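Local coordinates for protein 2-hydroxyhepta-2,4-diene-1,7-dioate isomerase (Corynebacterium glutamicum, PDB 4DBF) that probably acts as a magnesium-dependent oxaloacetate decarboxylase or isomerase of the fumarylacetoacetate hydrolase (FAH) family, at residues T131-V142 with G161-D172. Residues are numbered along the deposited sequence; the frame is centred on the assembly and turned at random.
With MG (magnesium ion), chain C.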
loop_
_atom_site.group_PDB
_atom_site.type_symbol
_atom_site.label_atom_id
_atom_site.label_comp_id
_atom_site.label_asym_id
_atom_site.label_seq_id
_atom_site.Cartn_x
_atom_site.Cartn_y
_atom_site.Cartn_z
ATOM N N THR A 131 -4.922 -19.055 9.706
ATOM C CA THR A 131 -4.827 -19.785 10.940
ATOM C C THR A 131 -3.599 -19.385 11.722
ATOM O O THR A 131 -2.717 -18.765 11.212
ATOM C CB THR A 131 -4.826 -21.307 10.676
ATOM O OG1 THR A 131 -3.759 -21.661 9.822
ATOM C CG2 THR A 131 -6.089 -21.730 10.031
ATOM N N LYS A 132 -3.577 -19.740 12.979
ATOM C CA LYS A 132 -2.627 -19.213 13.911
ATOM C C LYS A 132 -2.486 -17.685 13.823
ATOM O O LYS A 132 -1.422 -17.197 13.629
ATOM C CB LYS A 132 -1.274 -19.886 13.810
ATOM C CG LYS A 132 -0.462 -19.666 15.055
ATOM C CD LYS A 132 0.785 -20.508 15.099
ATOM C CE LYS A 132 1.747 -19.997 16.129
ATOM N NZ LYS A 132 3.008 -20.738 16.052
ATOM N N VAL A 133 -3.594 -16.983 13.995
ATOM C CA VAL A 133 -3.643 -15.537 13.924
ATOM C C VAL A 133 -3.304 -14.887 15.236
ATOM O O VAL A 133 -4.029 -15.000 16.186
ATOM C CB VAL A 133 -5.010 -15.066 13.463
ATOM C CG1 VAL A 133 -5.102 -13.575 13.440
ATOM C CG2 VAL A 133 -5.340 -15.645 12.133
ATOM N N GLU A 134 -2.178 -14.212 15.263
ATOM C CA GLU A 134 -1.701 -13.529 16.450
ATOM C C GLU A 134 -1.813 -12.011 16.336
ATOM O O GLU A 134 -1.827 -11.482 15.282
ATOM C CB GLU A 134 -0.253 -13.916 16.762
ATOM C CG GLU A 134 -0.066 -15.402 16.975
ATOM C CD GLU A 134 1.316 -15.816 17.414
ATOM O OE1 GLU A 134 2.249 -15.059 17.325
ATOM O OE2 GLU A 134 1.442 -16.927 17.878
ATOM N N PHE A 135 -1.861 -11.355 17.465
ATOM C CA PHE A 135 -1.847 -9.930 17.541
ATOM C C PHE A 135 -0.437 -9.460 17.809
ATOM O O PHE A 135 0.385 -10.205 18.206
ATOM C CB PHE A 135 -2.711 -9.490 18.688
ATOM C CG PHE A 135 -2.226 -9.969 20.001
ATOM C CD1 PHE A 135 -1.283 -9.271 20.691
ATOM C CD2 PHE A 135 -2.669 -11.154 20.515
ATOM C CE1 PHE A 135 -0.822 -9.728 21.880
ATOM C CE2 PHE A 135 -2.224 -11.605 21.716
ATOM C CZ PHE A 135 -1.298 -10.887 22.395
ATOM N N GLU A 136 -0.201 -8.191 17.596
ATOM C CA GLU A 136 1.047 -7.597 17.984
ATOM C C GLU A 136 0.762 -6.154 18.334
ATOM O O GLU A 136 0.376 -5.431 17.504
ATOM C CB GLU A 136 2.060 -7.608 16.848
ATOM C CG GLU A 136 2.285 -8.896 16.106
ATOM C CD GLU A 136 3.450 -8.832 15.143
ATOM O OE1 GLU A 136 3.602 -7.853 14.468
ATOM O OE2 GLU A 136 4.189 -9.783 15.056
ATOM N N GLY A 137 0.957 -5.766 19.568
ATOM C CA GLY A 137 0.791 -4.390 19.940
ATOM C C GLY A 137 1.993 -3.564 19.604
ATOM O O GLY A 137 3.059 -3.898 19.980
ATOM N N GLU A 138 1.780 -2.458 18.914
ATOM C CA GLU A 138 2.856 -1.611 18.481
ATOM C C GLU A 138 2.578 -0.149 18.616
ATOM O O GLU A 138 1.495 0.292 18.459
ATOM C CB GLU A 138 3.284 -1.904 17.036
ATOM C CG GLU A 138 3.254 -3.352 16.662
ATOM C CD GLU A 138 3.947 -3.710 15.358
ATOM O OE1 GLU A 138 4.587 -2.927 14.724
ATOM O OE2 GLU A 138 3.846 -4.840 14.976
ATOM N N LEU A 139 3.613 0.588 18.894
ATOM C CA LEU A 139 3.566 2.008 18.790
ATOM C C LEU A 139 3.531 2.423 17.321
ATOM O O LEU A 139 4.318 2.007 16.552
ATOM C CB LEU A 139 4.766 2.617 19.465
ATOM C CG LEU A 139 4.776 4.116 19.451
ATOM C CD1 LEU A 139 3.657 4.717 20.267
ATOM C CD2 LEU A 139 6.133 4.607 19.891
ATOM N N ALA A 140 2.566 3.252 16.985
ATOM C CA ALA A 140 2.345 3.701 15.629
ATOM C C ALA A 140 2.633 5.169 15.518
ATOM O O ALA A 140 2.271 5.910 16.348
ATOM C CB ALA A 140 0.932 3.424 15.165
ATOM N N VAL A 141 3.277 5.527 14.446
ATOM C CA VAL A 141 3.580 6.893 14.168
ATOM C C VAL A 141 2.668 7.400 13.057
ATOM O O VAL A 141 2.543 6.782 12.045
ATOM C CB VAL A 141 5.013 7.058 13.698
ATOM C CG1 VAL A 141 5.287 8.483 13.378
ATOM C CG2 VAL A 141 5.990 6.546 14.717
ATOM N N VAL A 142 2.065 8.542 13.256
ATOM C CA VAL A 142 1.316 9.132 12.186
ATOM C C VAL A 142 2.050 10.330 11.593
ATOM O O VAL A 142 2.373 11.254 12.278
ATOM C CB VAL A 142 -0.094 9.530 12.613
ATOM C CG1 VAL A 142 -0.813 10.164 11.470
ATOM C CG2 VAL A 142 -0.848 8.346 13.132
ATOM N N GLY A 161 1.733 12.654 15.385
ATOM C CA GLY A 161 1.589 12.133 16.727
ATOM C C GLY A 161 1.679 10.625 16.758
ATOM O O GLY A 161 2.076 9.978 15.751
ATOM N N PHE A 162 1.327 10.065 17.912
ATOM C CA PHE A 162 1.512 8.637 18.128
ATOM C C PHE A 162 0.129 8.039 18.278
ATOM O O PHE A 162 -0.748 8.699 18.795
ATOM C CB PHE A 162 2.312 8.338 19.434
ATOM C CG PHE A 162 3.797 8.580 19.289
ATOM C CD1 PHE A 162 4.447 8.359 18.082
ATOM C CD2 PHE A 162 4.554 9.036 20.371
ATOM C CE1 PHE A 162 5.839 8.633 17.938
ATOM C CE2 PHE A 162 5.949 9.257 20.234
ATOM C CZ PHE A 162 6.570 9.066 19.007
ATOM N N THR A 163 -0.046 6.784 17.845
ATOM C CA THR A 163 -1.259 6.046 18.156
ATOM C C THR A 163 -0.908 4.590 18.393
ATOM O O THR A 163 0.254 4.261 18.462
ATOM C CB THR A 163 -2.365 6.292 17.032
ATOM O OG1 THR A 163 -3.604 5.737 17.476
ATOM C CG2 THR A 163 -1.943 5.680 15.719
ATOM N N ILE A 164 -1.884 3.715 18.554
ATOM C CA ILE A 164 -1.580 2.317 18.751
ATOM C C ILE A 164 -2.000 1.596 17.479
ATOM O O ILE A 164 -3.028 1.968 16.841
ATOM C CB ILE A 164 -2.377 1.732 19.953
ATOM C CG1 ILE A 164 -2.195 2.596 21.230
ATOM C CG2 ILE A 164 -1.938 0.251 20.162
ATOM C CD1 ILE A 164 -3.125 2.141 22.398
ATOM N N ILE A 165 -1.234 0.584 17.093
ATOM C CA ILE A 165 -1.669 -0.348 16.026
ATOM C C ILE A 165 -1.598 -1.796 16.534
ATOM O O ILE A 165 -0.726 -2.141 17.314
ATOM C CB ILE A 165 -0.870 -0.136 14.703
ATOM C CG1 ILE A 165 -1.418 -1.084 13.608
ATOM C CG2 ILE A 165 0.709 -0.367 14.887
ATOM C CD1 ILE A 165 -0.887 -0.822 12.226
ATOM N N ASN A 166 -2.551 -2.630 16.117
ATOM C CA ASN A 166 -2.497 -4.066 16.396
ATOM C C ASN A 166 -2.108 -4.691 15.039
ATOM O O ASN A 166 -2.930 -4.698 14.094
ATOM C CB ASN A 166 -3.884 -4.553 16.929
ATOM C CG ASN A 166 -3.833 -5.967 17.399
ATOM O OD1 ASN A 166 -2.891 -6.702 17.041
ATOM N ND2 ASN A 166 -4.832 -6.390 18.185
ATOM N N ASP A 167 -0.859 -5.149 14.891
ATOM C CA ASP A 167 -0.393 -5.675 13.590
ATOM C C ASP A 167 -0.778 -7.177 13.587
ATOM O O ASP A 167 0.050 -8.055 13.896
ATOM C CB ASP A 167 1.131 -5.448 13.475
ATOM C CG ASP A 167 1.736 -6.014 12.215
ATOM O OD1 ASP A 167 1.031 -6.344 11.240
ATOM O OD2 ASP A 167 2.975 -6.150 12.170
ATOM N N VAL A 168 -2.018 -7.454 13.217
ATOM C CA VAL A 168 -2.584 -8.816 13.337
ATOM C C VAL A 168 -1.945 -9.606 12.205
ATOM O O VAL A 168 -1.792 -9.066 11.131
ATOM C CB VAL A 168 -4.096 -8.742 13.140
ATOM C CG1 VAL A 168 -4.698 -10.128 13.127
ATOM C CG2 VAL A 168 -4.721 -7.863 14.309
ATOM N N SER A 169 -1.554 -10.856 12.462
ATOM C CA SER A 169 -0.733 -11.631 11.545
ATOM C C SER A 169 -1.132 -13.133 11.646
ATOM O O SER A 169 -1.117 -13.675 12.779
ATOM C CB SER A 169 0.746 -11.559 12.022
ATOM O OG SER A 169 1.095 -10.213 12.484
ATOM N N SER A 170 -1.461 -13.750 10.510
ATOM C CA SER A 170 -1.631 -15.228 10.446
ATOM C C SER A 170 -0.220 -15.820 10.390
ATOM O O SER A 170 0.457 -15.689 9.359
ATOM C CB SER A 170 -2.372 -15.632 9.175
ATOM O OG SER A 170 -2.344 -17.074 9.003
ATOM N N ARG A 171 0.248 -16.430 11.470
ATOM C CA ARG A 171 1.617 -17.004 11.454
ATOM C C ARG A 171 1.753 -18.139 10.457
ATOM O O ARG A 171 2.809 -18.353 9.876
ATOM C CB ARG A 171 1.992 -17.542 12.827
ATOM C CG ARG A 171 1.921 -16.514 13.908
ATOM C CD ARG A 171 2.912 -15.318 13.710
ATOM N NE ARG A 171 2.907 -14.463 14.871
ATOM C CZ ARG A 171 3.306 -13.178 14.876
ATOM N NH1 ARG A 171 3.704 -12.597 13.764
ATOM N NH2 ARG A 171 3.197 -12.457 15.970
ATOM N N ASP A 172 0.678 -18.895 10.277
ATOM C CA ASP A 172 0.689 -19.971 9.282
ATOM C C ASP A 172 0.851 -19.461 7.872
ATOM O O ASP A 172 1.579 -20.078 7.034
ATOM C CB ASP A 172 -0.608 -20.826 9.373
ATOM C CG ASP A 172 -0.649 -21.719 10.630
ATOM O OD1 ASP A 172 0.390 -21.857 11.311
ATOM O OD2 ASP A 172 -1.773 -22.204 10.993
HETATM MG MG MG C . 4.682 -6.212 13.564
HETATM O O HOH W 1 5.529 -4.441 12.661
HETATM O O HOH W 2 5.863 -7.322 12.288
HETATM O O HOH W 3 6.103 -6.538 14.995
#
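Glu-136, Glu-138 and Asp-167 meet at one magnesium ion on one face of the two antiparallel segments. Glu-136 OE1 binds the metal at 2.2 Å and Glu-138 OE2 at 2.1 Å. Asp-167 OD2 comes from the facing segment. Its CG stands anti to the backbone N (chi1 177°), which carries the carboxylate across to lie beside that of Glu-136. Each gives the ion one oxygen, and their planes are nearly perpendicular. Three waters complete six ligands. Lys-112 pairs with Asp-167 OD1, and Lys-184 bonds to OD2.

The second oxygen of Glu-136, OE2, is held by Arg-171. NH1 and NH2 both reach it end-on, NH2 at 3.0 Å. Arg-171 NE also makes a 2.6 Å salt bridge with Glu-134 OE1, from above the carboxylate plane. The arginine thus links two acids and would restrain the rotation of the Glu-136 carboxylate.

This acidic Glu-X-Glu and Asp set is the metal site of the FAH fold, carried here by neighbouring strands 133-143 and 159-170. The ladder is interrupted at the site. There Asn-166 OD1 accepts from Glu-136 N at 3.1 Å, and Asp-167 centres an inverse gamma turn.

Beyond the metal, strands 137-142 and 161-166 are buried and tightly paired. Ala-140 CB packs on Thr-163 CG2 and Ile-165 CG2 (3.8 Å to the latter). On the other face, Leu-139 CD2 lies over the Phe-162 ring, and Val-141 CG2 touches its edge at CE1. Strands 253-255 and 190-197 pair with the outer edges of the two strands, and Ile-164 packs on strand 270-275.

The opposite end is looser and reaches solvent. Ser-170 OG, at the helix N-cap, bonds Thr-131 O at 2.8 Å on a lone pair. The exposed Lys-132 chain lies across Arg-171 CB.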